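Local coordinates for unsaturated chondroitin disaccharide hydrolase (Streptococcus agalactiae, PDB 3ANJ), which hydrolyses unsaturated chondroitin, hyaluronan and heparin disaccharides, releasing the 4,5-unsaturated uronic acid and preferring sulfated substrates, at residues 282-287 with 295-300; 2-7 with 206-211. One frame throughout, in Å; residues are numbered along the deposited sequence. Where two conformers were deposited one is given.

Contact 1 (282-287 with 295-300)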
ATOM      1  N   ARG A 282      -1.871 -17.943   6.371  1.00 20.63           N
ATOM      2  CA  ARG A 282      -1.179 -17.581   7.604  1.00 21.20           C
ATOM      3  C   ARG A 282      -1.880 -16.490   8.414  1.00 21.45           C
ATOM      4  O   ARG A 282      -1.283 -15.896   9.309  1.00 21.69           O
ATOM      5  CB  ARG A 282       0.288 -17.247   7.317  1.00 20.89           C
ATOM      6  CG  ARG A 282       1.131 -18.491   7.071  1.00 21.61           C
ATOM      7  CD  ARG A 282       2.326 -18.208   6.174  1.00 20.56           C
ATOM      8  NE  ARG A 282       2.984 -19.439   5.744  1.00 21.00           N
ATOM      9  CZ  ARG A 282       2.565 -20.223   4.752  1.00 21.61           C
ATOM     10  NH1 ARG A 282       1.469 -19.919   4.056  1.00 21.30           N
ATOM     11  NH2 ARG A 282       3.247 -21.321   4.449  1.00 21.06           N
ATOM     12  N   LEU A 283      -3.150 -16.239   8.100  1.00 22.18           N
ATOM     13  CA  LEU A 283      -3.967 -15.311   8.887  1.00 22.50           C
ATOM     14  C   LEU A 283      -4.494 -15.995  10.147  1.00 22.85           C
ATOM     15  O   LEU A 283      -4.793 -17.190  10.119  1.00 22.93           O
ATOM     16  CB  LEU A 283      -5.142 -14.770   8.065  1.00 22.53           C
ATOM     17  CG  LEU A 283      -4.825 -13.826   6.899  1.00 22.48           C
ATOM     18  CD1 LEU A 283      -6.081 -13.573   6.080  1.00 23.02           C
ATOM     19  CD2 LEU A 283      -4.216 -12.516   7.375  1.00 23.13           C
ATOM     20  N   PRO A 284      -4.608 -15.240  11.254  1.00 23.34           N
ATOM     21  CA  PRO A 284      -5.141 -15.781  12.507  1.00 23.61           C
ATOM     22  C   PRO A 284      -6.677 -15.812  12.525  1.00 23.96           C
ATOM     23  O   PRO A 284      -7.310 -15.618  11.475  1.00 24.11           O
ATOM     24  CB  PRO A 284      -4.587 -14.814  13.554  1.00 23.60           C
ATOM     25  CG  PRO A 284      -4.521 -13.519  12.848  1.00 23.55           C
ATOM     26  CD  PRO A 284      -4.171 -13.838  11.408  1.00 23.22           C
ATOM     27  N   GLU A 285      -7.272 -16.037  13.696  0.50 24.02           N
ATOM     28  CA  GLU A 285      -8.722 -16.221  13.802  0.50 24.10           C
ATOM     29  C   GLU A 285      -9.557 -15.021  13.331  0.50 23.92           C
ATOM     30  O   GLU A 285     -10.622 -15.207  12.738  0.50 23.96           O
ATOM     31  CB  GLU A 285      -9.127 -16.643  15.220  0.50 24.21           C
ATOM     32  CG  GLU A 285     -10.613 -16.952  15.371  0.50 24.86           C
ATOM     33  CD  GLU A 285     -10.934 -17.696  16.656  0.50 26.12           C
ATOM     34  OE1 GLU A 285      -9.989 -18.133  17.347  0.50 26.80           O
ATOM     35  OE2 GLU A 285     -12.133 -17.852  16.973  0.50 26.61           O
ATOM     36  N   ASP A 286      -9.074 -13.805  13.576  1.00 23.77           N
ATOM     37  CA  ASP A 286      -9.785 -12.606  13.118  1.00 23.53           C
ATOM     38  C   ASP A 286      -9.369 -12.123  11.718  1.00 23.41           C
ATOM     39  O   ASP A 286      -9.792 -11.053  11.276  1.00 22.79           O
ATOM     40  CB  ASP A 286      -9.703 -11.482  14.163  1.00 23.65           C
ATOM     41  CG  ASP A 286      -8.343 -10.806  14.216  1.00 23.94           C
ATOM     42  OD1 ASP A 286      -7.414 -11.201  13.467  1.00 23.62           O
ATOM     43  OD2 ASP A 286      -8.206  -9.863  15.025  1.00 24.25           O
ATOM     44  N   LYS A 287      -8.540 -12.921  11.040  1.00 23.13           N
ATOM     45  CA  LYS A 287      -8.122 -12.686   9.640  1.00 23.47           C
ATOM     46  C   LYS A 287      -7.362 -11.371   9.423  1.00 22.92           C
ATOM     47  O   LYS A 287      -7.370 -10.803   8.330  1.00 23.25           O
ATOM     48  CB  LYS A 287      -9.311 -12.808   8.671  1.00 23.56           C
ATOM     49  CG  LYS A 287      -9.936 -14.208   8.602  1.00 25.22           C
ATOM     50  CD  LYS A 287     -11.098 -14.348   9.563  1.00 27.66           C
ATOM     51  CE  LYS A 287     -11.693 -15.748   9.517  1.00 30.23           C
ATOM     52  NZ  LYS A 287     -12.893 -15.823  10.386  1.00 31.67           N
ATOM     53  N   PHE A 295       4.068 -15.630  12.762  1.00 26.32           N
ATOM     54  CA  PHE A 295       3.323 -15.514  14.012  1.00 26.68           C
ATOM     55  C   PHE A 295       1.811 -15.607  13.798  1.00 27.13           C
ATOM     56  O   PHE A 295       1.273 -15.071  12.817  1.00 26.93           O
ATOM     57  CB  PHE A 295       3.650 -14.199  14.730  1.00 26.55           C
ATOM     58  CG  PHE A 295       5.108 -14.014  15.052  1.00 26.51           C
ATOM     59  CD1 PHE A 295       5.769 -14.897  15.904  1.00 26.36           C
ATOM     60  CD2 PHE A 295       5.816 -12.934  14.526  1.00 26.36           C
ATOM     61  CE1 PHE A 295       7.118 -14.720  16.206  1.00 26.00           C
ATOM     62  CE2 PHE A 295       7.165 -12.742  14.828  1.00 25.91           C
ATOM     63  CZ  PHE A 295       7.816 -13.638  15.669  1.00 26.14           C
ATOM     64  N   THR A 296       1.138 -16.287  14.725  1.00 27.47           N
ATOM     65  CA  THR A 296      -0.325 -16.349  14.752  1.00 27.58           C
ATOM     66  C   THR A 296      -0.857 -16.196  16.191  1.00 27.83           C
ATOM     67  O   THR A 296      -0.137 -15.705  17.070  1.00 27.62           O
ATOM     68  CB  THR A 296      -0.877 -17.610  14.012  1.00 27.63           C
ATOM     69  OG1 THR A 296      -2.305 -17.543  13.947  1.00 28.12           O
ATOM     70  CG2 THR A 296      -0.438 -18.924  14.688  1.00 27.59           C
ATOM     71  N   ASP A 297      -2.112 -16.578  16.417  1.00 28.06           N
ATOM     72  CA  ASP A 297      -2.745 -16.474  17.734  1.00 28.46           C
ATOM     73  C   ASP A 297      -1.910 -17.168  18.815  1.00 28.77           C
ATOM     74  O   ASP A 297      -1.471 -18.303  18.627  1.00 29.00           O
ATOM     75  CB  ASP A 297      -4.154 -17.066  17.697  1.00 28.46           C
ATOM     76  CG  ASP A 297      -5.093 -16.284  16.800  1.00 28.22           C
ATOM     77  OD1 ASP A 297      -5.679 -16.893  15.884  1.00 28.72           O
ATOM     78  OD2 ASP A 297      -5.242 -15.063  17.004  1.00 28.64           O
ATOM     79  N   GLY A 298      -1.675 -16.468  19.924  1.00 28.97           N
ATOM     80  CA  GLY A 298      -0.901 -17.009  21.046  1.00 29.12           C
ATOM     81  C   GLY A 298       0.544 -16.541  21.102  1.00 29.40           C
ATOM     82  O   GLY A 298       1.225 -16.729  22.115  1.00 29.41           O
ATOM     83  N   SER A 299       1.015 -15.920  20.019  1.00 29.35           N
ATOM     84  CA  SER A 299       2.412 -15.498  19.917  1.00 29.07           C
ATOM     85  C   SER A 299       2.740 -14.325  20.831  1.00 28.98           C
ATOM     86  O   SER A 299       3.890 -14.163  21.246  1.00 29.17           O
ATOM     87  CB  SER A 299       2.759 -15.130  18.475  1.00 29.06           C
ATOM     88  OG  SER A 299       1.986 -14.023  18.038  1.00 28.82           O
ATOM     89  N   GLY A 300       1.731 -13.505  21.126  1.00 28.85           N
ATOM     90  CA  GLY A 300       1.925 -12.267  21.883  1.00 28.40           C
ATOM     91  C   GLY A 300       2.565 -11.162  21.056  1.00 28.06           C
ATOM     92  O   GLY A 300       2.930 -10.110  21.587  1.00 28.26           O
TER
HETATM   93  O   HOH W   1      -0.321 -13.869  10.895  1.00 22.34           O
HETATM   94  O   HOH W   2      -7.120 -13.378  15.809  1.00 26.95           O
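Phe-295 meets Arg-282 through a shared water rather than through side chains. Water 1 donates to both carbonyls, 2.7 Å from Arg-282 O and 2.8 Å from Phe-295 O, and so bridges two acceptors that could not bond to each other. The CB of Phe-295 points away from 282-287, and its ring meets Tyr-239 edge-to-face, while the guanidinium of Arg-282 leads off to a salt bridge with Glu-10. At Thr-296 the two segments come nearest, its CA 5.3 Å from the CA of Pro-284. OG1 lies anti to the backbone N (chi1 -174°), which brings it to 3.6 Å from Pro-284 CB.

Asp-297 makes the one direct hydrogen bond of the contact. Its OD1 takes the backbone N-H of Glu-285 on the syn lone pair, with N and OD1 2.8 Å apart and an N-H...O angle of 157°. The same carboxylate sits against the proline ring, OD1 being 3.3 Å from Pro-284 CB. Its other oxygen, OD2, accepts from water 2, which in turn accepts from Asp-286 N. One carboxylate therefore serves the N-H groups of the two central residues of the type I turn 284-287, the first directly and the second through water. Gly-298 has the positive phi of the third position in the type II turn 296-299. Ser-299 closes that turn: both its N and its OG donate to Thr-296 O, the hydroxyl at 2.9 Å and in the carbonyl plane.

The two turns belong to one excursion between helices 266-281 and 305-318, at the surface of the (alpha/alpha)6 barrel. With Asp-286 salt-bridged to Arg-303, and Asp-297 in a long, weak ion pair with the same arginine, the negative charge of Asp-297 is probably eased by amide N-H, water and cation together.

Contact 2 (2-7 with 206-211)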
ATOM      1  N   MET A   2      11.321 -12.900 -20.268  1.00 41.73           N
ATOM      2  CA  MET A   2       9.898 -12.558 -19.979  1.00 41.46           C
ATOM      3  C   MET A   2       9.297 -13.506 -18.941  1.00 40.78           C
ATOM      4  O   MET A   2       8.129 -13.373 -18.572  1.00 41.14           O
ATOM      5  CB  MET A   2       9.070 -12.596 -21.272  1.00 41.93           C
ATOM      6  CG  MET A   2       7.730 -11.860 -21.195  1.00 43.68           C
ATOM      7  SD  MET A   2       6.471 -12.549 -22.297  1.00 48.50           S
ATOM      8  CE  MET A   2       5.031 -11.585 -21.826  1.00 46.80           C
ATOM      9  N   LYS A   3      10.095 -14.456 -18.462  1.00 39.76           N
ATOM     10  CA  LYS A   3       9.568 -15.523 -17.616  1.00 38.63           C
ATOM     11  C   LYS A   3       9.723 -15.281 -16.116  1.00 37.43           C
ATOM     12  O   LYS A   3      10.757 -14.791 -15.647  1.00 37.22           O
ATOM     13  CB  LYS A   3      10.162 -16.876 -18.013  1.00 38.96           C
ATOM     14  CG  LYS A   3       9.502 -17.486 -19.240  1.00 40.23           C
ATOM     15  CD  LYS A   3      10.252 -18.717 -19.720  1.00 42.18           C
ATOM     16  CE  LYS A   3       9.572 -19.339 -20.928  1.00 42.89           C
ATOM     17  NZ  LYS A   3      10.334 -20.525 -21.412  1.00 43.84           N
ATOM     18  N   ILE A   4       8.669 -15.620 -15.380  1.00 35.87           N
ATOM     19  CA  ILE A   4       8.663 -15.560 -13.925  1.00 34.48           C
ATOM     20  C   ILE A   4       9.010 -16.949 -13.404  1.00 33.86           C
ATOM     21  O   ILE A   4       8.456 -17.946 -13.873  1.00 33.61           O
ATOM     22  CB  ILE A   4       7.281 -15.112 -13.370  1.00 34.32           C
ATOM     23  CG1 ILE A   4       6.901 -13.729 -13.921  1.00 33.81           C
ATOM     24  CG2 ILE A   4       7.284 -15.111 -11.839  1.00 33.40           C
ATOM     25  CD1 ILE A   4       5.575 -13.175 -13.404  1.00 32.81           C
ATOM     26  N   LYS A   5       9.931 -17.014 -12.446  1.00 33.06           N
ATOM     27  CA  LYS A   5      10.342 -18.299 -11.880  1.00 32.53           C
ATOM     28  C   LYS A   5       9.159 -19.019 -11.227  1.00 31.96           C
ATOM     29  O   LYS A   5       8.273 -18.361 -10.670  1.00 31.89           O
ATOM     30  CB  LYS A   5      11.499 -18.132 -10.888  1.00 32.67           C
ATOM     31  CG  LYS A   5      11.154 -17.452  -9.581  1.00 32.48           C
ATOM     32  CD  LYS A   5      12.200 -17.784  -8.536  1.00 33.41           C
ATOM     33  CE  LYS A   5      12.038 -16.915  -7.316  1.00 33.09           C
ATOM     34  NZ  LYS A   5      12.884 -17.376  -6.176  1.00 33.79           N
ATOM     35  N   PRO A   6       9.131 -20.367 -11.318  1.00 31.20           N
ATOM     36  CA  PRO A   6       8.037 -21.130 -10.723  1.00 30.60           C
ATOM     37  C   PRO A   6       8.004 -20.976  -9.208  1.00 29.75           C
ATOM     38  O   PRO A   6       9.049 -20.990  -8.550  1.00 29.63           O
ATOM     39  CB  PRO A   6       8.362 -22.578 -11.111  1.00 30.87           C
ATOM     40  CG  PRO A   6       9.228 -22.462 -12.316  1.00 31.15           C
ATOM     41  CD  PRO A   6      10.058 -21.243 -12.060  1.00 31.34           C
ATOM     42  N   VAL A   7       6.805 -20.786  -8.673  1.00 28.60           N
ATOM     43  CA  VAL A   7       6.594 -20.715  -7.235  1.00 27.72           C
ATOM     44  C   VAL A   7       5.552 -21.751  -6.841  1.00 27.31           C
ATOM     45  O   VAL A   7       4.730 -22.153  -7.667  1.00 26.91           O
ATOM     46  CB  VAL A   7       6.154 -19.297  -6.763  1.00 27.78           C
ATOM     47  CG1 VAL A   7       7.249 -18.272  -7.035  1.00 27.30           C
ATOM     48  CG2 VAL A   7       4.835 -18.867  -7.419  1.00 27.48           C
ATOM     49  N   SER A 206      12.447  -7.782  -9.888  1.00 28.01           N
ATOM     50  CA  SER A 206      11.924  -7.842  -8.526  1.00 28.66           C
ATOM     51  C   SER A 206      11.218  -9.166  -8.246  1.00 29.00           C
ATOM     52  O   SER A 206      11.445  -9.782  -7.206  1.00 29.48           O
ATOM     53  CB  SER A 206      10.981  -6.663  -8.256  1.00 28.75           C
ATOM     54  OG  SER A 206      11.624  -5.427  -8.530  1.00 28.87           O
ATOM     55  N   ALA A 207      10.367  -9.602  -9.175  1.00 29.22           N
ATOM     56  CA  ALA A 207       9.605 -10.839  -9.009  1.00 29.44           C
ATOM     57  C   ALA A 207      10.503 -12.073  -8.918  1.00 29.63           C
ATOM     58  O   ALA A 207      10.284 -12.947  -8.078  1.00 29.72           O
ATOM     59  CB  ALA A 207       8.582 -11.005 -10.140  1.00 29.33           C
ATOM     60  N   ASN A 208      11.507 -12.147  -9.785  1.00 29.67           N
ATOM     61  CA  ASN A 208      12.398 -13.303  -9.796  1.00 29.81           C
ATOM     62  C   ASN A 208      13.445 -13.309  -8.675  1.00 29.67           C
ATOM     63  O   ASN A 208      14.014 -14.355  -8.365  1.00 29.68           O
ATOM     64  CB  ASN A 208      13.050 -13.471 -11.172  1.00 29.76           C
ATOM     65  CG  ASN A 208      12.052 -13.904 -12.237  1.00 30.31           C
ATOM     66  OD1 ASN A 208      11.009 -14.479 -11.927  1.00 31.03           O
ATOM     67  ND2 ASN A 208      12.373 -13.631 -13.499  1.00 30.41           N
ATOM     68  N   ASN A 209      13.681 -12.148  -8.068  1.00 29.73           N
ATOM     69  CA  ASN A 209      14.711 -12.007  -7.034  1.00 29.80           C
ATOM     70  C   ASN A 209      14.207 -11.759  -5.614  1.00 29.68           C
ATOM     71  O   ASN A 209      14.912 -12.067  -4.649  1.00 30.05           O
ATOM     72  CB  ASN A 209      15.718 -10.918  -7.422  1.00 30.04           C
ATOM     73  CG  ASN A 209      16.622 -11.344  -8.562  1.00 30.87           C
ATOM     74  OD1 ASN A 209      17.326 -12.351  -8.465  1.00 32.43           O
ATOM     75  ND2 ASN A 209      16.610 -10.581  -9.648  1.00 31.25           N
ATOM     76  N   VAL A 210      13.005 -11.204  -5.479  1.00 29.12           N
ATOM     77  CA  VAL A 210      12.511 -10.797  -4.160  1.00 28.91           C
ATOM     78  C   VAL A 210      11.366 -11.675  -3.624  1.00 28.33           C
ATOM     79  O   VAL A 210      10.922 -11.493  -2.492  1.00 28.46           O
ATOM     80  CB  VAL A 210      12.131  -9.282  -4.108  1.00 28.95           C
ATOM     81  CG1 VAL A 210      12.081  -8.815  -2.683  1.00 29.72           C
ATOM     82  CG2 VAL A 210      13.154  -8.431  -4.858  1.00 29.47           C
ATOM     83  N   VAL A 211      10.887 -12.616  -4.432  1.00 27.57           N
ATOM     84  CA  VAL A 211       9.961 -13.635  -3.930  1.00 26.89           C
ATOM     85  C   VAL A 211      10.582 -15.037  -3.968  1.00 26.59           C
ATOM     86  O   VAL A 211      11.238 -15.414  -4.942  1.00 26.07           O
ATOM     87  CB  VAL A 211       8.495 -13.545  -4.533  1.00 27.21           C
ATOM     88  CG1 VAL A 211       8.308 -12.332  -5.466  1.00 26.96           C
ATOM     89  CG2 VAL A 211       8.040 -14.848  -5.177  1.00 27.12           C
TER
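Asn-208 and Lys-5 slide past each other in opposite directions. The amide of Asn-208 reaches segment 2-7 with CG anti to its own carbonyl carbon (chi1 -69°) and grips it at two points. ND2 donates to Lys-3 O at 2.9 Å, nearly straight at 167° and close to both the amide and the carbonyl planes. OD1 accepts from Lys-5 N at 2.8 Å, but this donor stands 39° out of the plane of the side-chain carbonyl.

Lys-5 extends beyond CG toward the end of helix 193-210, where NZ lies 2.8 Å from Val-211 O; this hydrogen bond is weak and doubtful, because CE of Lys-5 is almost as close to the same oxygen, at 2.9 Å. Ile-4 crosses Asn-208 at about a right angle, its CG2 3.8 Å from OD1. Val-7 and Val-211 also cross nearly perpendicularly, CG1 of the former meeting CG2 of the latter at 4.0 Å; Leu-271 of helix 266-281 packs on Val-7 and Ala-207.

Since one side-chain amide uses both its donor and its acceptor on backbone groups flanking Ile-4, its flip state is defined, and this probably holds residues 3-5 against helix 193-210.

Contact 1 and contact 2 lie in series along the chain, with centres 28 Å apart and nearest atoms about 12 Å apart, so neither touches the other. Helix 266-281 relates them: its Gln-267 and Leu-271 pack against the side chains of 2-7, and the chain leaving its end enters 282-287. The N-terminal region reaches both, since Glu-10, just beyond 2-7, pairs with Arg-282. They differ in distance from the active site. Contact 1 is remote from the annotated sites, whereas in contact 2 the side chain of Val-211 is about 9 Å from that of the substrate-binding Trp-251 and about 12 Å from that of the proton donor Asp-175.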